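Local coordinates for protein GH3 beta-N-acetylglucosaminidase (Paenibacillaceae, PDB 6K5J) that probably hydrolyses terminal beta-linked N-acetylglucosamine residues from chitin-derived oligosaccharides, as a family 3 glycoside hydrolase, at residues A[454-459]-A[483-488]. Sequence-based numbering, arbitrary orientation.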
ATOM      1  N   VAL A 454      13.717  -1.301 -18.243  1.00 19.84           N
ATOM      2  CA  VAL A 454      12.641  -1.195 -17.268  1.00 19.28           C
ATOM      3  C   VAL A 454      13.076  -0.134 -16.262  1.00 21.74           C
ATOM      4  O   VAL A 454      14.069  -0.310 -15.551  1.00 20.43           O
ATOM      5  CB  VAL A 454      12.357  -2.543 -16.597  1.00 21.20           C
ATOM      6  CG1 VAL A 454      11.273  -2.385 -15.551  1.00 21.16           C
ATOM      7  CG2 VAL A 454      11.917  -3.570 -17.634  1.00 19.50           C
ATOM      8  N   SER A 455      12.371   0.997 -16.235  1.00 19.12           N
ATOM      9  CA  SER A 455      12.704   2.036 -15.274  1.00 22.13           C
ATOM     10  C   SER A 455      11.919   1.828 -13.979  1.00 21.92           C
ATOM     11  O   SER A 455      10.886   1.157 -13.940  1.00 22.04           O
ATOM     12  CB  SER A 455      12.446   3.437 -15.851  1.00 20.41           C
ATOM     13  OG  SER A 455      11.064   3.726 -15.999  1.00 22.28           O
ATOM     14  N   TYR A 456      12.448   2.393 -12.899  1.00 20.43           N
ATOM     15  CA  TYR A 456      11.853   2.219 -11.576  1.00 22.22           C
ATOM     16  C   TYR A 456      12.071   3.530 -10.824  1.00 21.29           C
ATOM     17  O   TYR A 456      13.149   3.763 -10.271  1.00 21.10           O
ATOM     18  CB  TYR A 456      12.469   1.022 -10.858  1.00 21.23           C
ATOM     19  CG  TYR A 456      11.820   0.644  -9.541  1.00 22.36           C
ATOM     20  CD1 TYR A 456      11.982   1.434  -8.411  1.00 24.33           C
ATOM     21  CD2 TYR A 456      11.065  -0.519  -9.422  1.00 27.66           C
ATOM     22  CE1 TYR A 456      11.391   1.087  -7.200  1.00 27.55           C
ATOM     23  CE2 TYR A 456      10.484  -0.877  -8.211  1.00 27.76           C
ATOM     24  CZ  TYR A 456      10.651  -0.074  -7.111  1.00 25.99           C
ATOM     25  OH  TYR A 456      10.075  -0.430  -5.913  1.00 29.23           O
ATOM     26  N   ASN A 457      11.056   4.392 -10.849  1.00 21.19           N
ATOM     27  CA  ASN A 457      11.134   5.736 -10.277  1.00 21.53           C
ATOM     28  C   ASN A 457      12.412   6.457 -10.715  1.00 23.08           C
ATOM     29  O   ASN A 457      13.109   7.083  -9.915  1.00 23.11           O
ATOM     30  CB  ASN A 457      11.015   5.686  -8.751  1.00 23.92           C
ATOM     31  CG  ASN A 457       9.582   5.458  -8.295  1.00 23.66           C
ATOM     32  OD1 ASN A 457       8.664   5.386  -9.117  1.00 22.19           O
ATOM     33  ND2 ASN A 457       9.384   5.337  -6.992  1.00 24.92           N
ATOM     34  N   ALA A 458      12.698   6.378 -12.020  1.00 21.73           N
ATOM     35  CA  ALA A 458      13.788   7.156 -12.608  1.00 21.12           C
ATOM     36  C   ALA A 458      13.634   8.651 -12.338  1.00 25.96           C
ATOM     37  O   ALA A 458      14.634   9.383 -12.289  1.00 25.37           O
ATOM     38  CB  ALA A 458      13.848   6.899 -14.118  1.00 19.74           C
ATOM     39  N   ILE A 459      12.396   9.125 -12.176  1.00 24.15           N
ATOM     40  CA  ILE A 459      12.152  10.522 -11.831  1.00 23.73           C
ATOM     41  C   ILE A 459      12.775  10.905 -10.488  1.00 27.31           C
ATOM     42  O   ILE A 459      13.070  12.081 -10.255  1.00 30.00           O
ATOM     43  CB  ILE A 459      10.633  10.806 -11.842  1.00 24.63           C
ATOM     44  CG1 ILE A 459      10.370  12.291 -11.577  1.00 29.50           C
ATOM     45  CG2 ILE A 459       9.912   9.934 -10.796  1.00 25.27           C
ATOM     46  CD1 ILE A 459       9.264  12.885 -12.365  1.00 25.92           C
ATOM     47  N   SER A 483       8.189   1.792 -17.669  1.00 20.11           N
ATOM     48  CA  SER A 483       8.277   2.113 -16.253  1.00 17.95           C
ATOM     49  C   SER A 483       7.540   1.052 -15.451  1.00 20.51           C
ATOM     50  O   SER A 483       6.401   0.692 -15.778  1.00 20.89           O
ATOM     51  CB  SER A 483       7.707   3.506 -15.966  1.00 19.15           C
ATOM     52  OG  SER A 483       6.423   3.678 -16.550  1.00 18.86           O
ATOM     53  N   ALA A 484       8.199   0.545 -14.411  1.00 18.88           N
ATOM     54  CA  ALA A 484       7.637  -0.479 -13.537  1.00 20.69           C
ATOM     55  C   ALA A 484       7.363   0.050 -12.135  1.00 19.76           C
ATOM     56  O   ALA A 484       7.108  -0.740 -11.215  1.00 18.53           O
ATOM     57  CB  ALA A 484       8.567  -1.693 -13.469  1.00 17.78           C
ATOM     58  N   ARG A 485       7.442   1.363 -11.939  1.00 19.20           N
ATOM     59  CA  ARG A 485       6.783   1.950 -10.785  1.00 19.11           C
ATOM     60  C   ARG A 485       6.060   3.220 -11.237  1.00 17.37           C
ATOM     61  O   ARG A 485       5.135   3.118 -12.049  1.00 18.53           O
ATOM     62  CB  ARG A 485       7.763   2.183  -9.629  1.00 20.97           C
ATOM     63  CG  ARG A 485       6.996   2.412  -8.322  1.00 20.69           C
ATOM     64  CD  ARG A 485       7.759   2.037  -7.056  1.00 23.27           C
ATOM     65  NE  ARG A 485       6.914   2.336  -5.898  1.00 21.75           N
ATOM     66  CZ  ARG A 485       6.864   1.621  -4.774  1.00 28.23           C
ATOM     67  NH1 ARG A 485       7.629   0.546  -4.616  1.00 26.25           N
ATOM     68  NH2 ARG A 485       6.040   1.988  -3.799  1.00 24.45           N
ATOM     69  N   ASN A 486       6.426   4.404 -10.741  1.00 18.57           N
ATOM     70  CA  ASN A 486       5.645   5.587 -11.103  1.00 18.82           C
ATOM     71  C   ASN A 486       5.747   5.841 -12.605  1.00 20.05           C
ATOM     72  O   ASN A 486       6.844   5.779 -13.173  1.00 22.86           O
ATOM     73  CB  ASN A 486       6.112   6.835 -10.342  1.00 21.53           C
ATOM     74  CG  ASN A 486       5.731   6.802  -8.866  1.00 23.34           C
ATOM     75  OD1 ASN A 486       5.094   5.861  -8.395  1.00 22.03           O
ATOM     76  ND2 ASN A 486       6.135   7.829  -8.131  1.00 22.61           N
ATOM     77  N   PRO A 487       4.631   6.149 -13.279  1.00 18.01           N
ATOM     78  CA  PRO A 487       4.690   6.422 -14.721  1.00 17.05           C
ATOM     79  C   PRO A 487       5.266   7.784 -15.044  1.00 21.09           C
ATOM     80  O   PRO A 487       5.524   8.063 -16.222  1.00 21.88           O
ATOM     81  CB  PRO A 487       3.221   6.333 -15.151  1.00 18.61           C
ATOM     82  CG  PRO A 487       2.468   6.840 -13.934  1.00 18.64           C
ATOM     83  CD  PRO A 487       3.261   6.279 -12.747  1.00 20.17           C
ATOM     84  N   PHE A 488       5.504   8.622 -14.036  1.00 18.08           N
ATOM     85  CA  PHE A 488       5.979   9.984 -14.239  1.00 21.05           C
ATOM     86  C   PHE A 488       7.457  10.045 -14.610  1.00 23.39           C
ATOM     87  O   PHE A 488       7.975  11.141 -14.864  1.00 22.14           O
ATOM     88  CB  PHE A 488       5.672  10.798 -12.976  1.00 21.66           C
ATOM     89  CG  PHE A 488       4.290  10.514 -12.421  1.00 20.56           C
ATOM     90  CD1 PHE A 488       3.161  10.747 -13.198  1.00 20.13           C
ATOM     91  CD2 PHE A 488       4.124   9.970 -11.156  1.00 20.84           C
ATOM     92  CE1 PHE A 488       1.875  10.467 -12.708  1.00 21.53           C
ATOM     93  CE2 PHE A 488       2.845   9.686 -10.657  1.00 20.86           C
ATOM     94  CZ  PHE A 488       1.728   9.928 -11.432  1.00 18.16           C
TER
HETATM   95  O   HOH W   1       8.869   3.901 -12.681  1.00 19.75           O
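Ser483 pairs with Ser455 in a parallel beta bridge, and Ser455 OG lies 3.2 Å from Ser483 CA. That hydroxyl is hydrogen-bonded to Asp489. Ala484 N then donates a nearly straight bond to Ser455 O (2.8 Å, 169°). Ala484 CB packs tightly on Val454 CG1 at 3.5 Å. Arg485 runs past Tyr456. Arg485 CB lies over one face of the Tyr456 ring, 4.2 Å from its centroid, in a CH-pi contact. The chain is extended from CG to NE, which carries the guanidinium along the ring to the hydroxyl. There Arg485 NH1 appears to donate to Tyr456 OH at the guanidinium edge, though the placing of that hydroxyl is less certain. Asp404 forms a salt bridge with NH1, and Val403 O accepts from NH2. Strands 450-455 and 478-483 are adjacent and parallel in a mixed sheet, joined through helix 462-472 in a beta-alpha-beta crossover; both segments run on from their C-terminal ends. A water links the segments, accepting from Asn457 N and Arg485 N and donating to Asn486 O. Asn486 N donates to Asn457 OD1 (2.9 Å), nearly along the C=O axis. Asn457 OD1 also lies 3.4 Å from Arg485 CB. The side-chain amides of Asn457 and Asn486 are turned 55° apart. Without the amide, as with an alanine at Asn457, Asn486 N would probably lose this acceptor and a gap would open beside Arg485 CB. Ile459 CG1 is anti to its backbone N (chi1 -176°), which extends CD1 to 3.3 Å from Phe488 O.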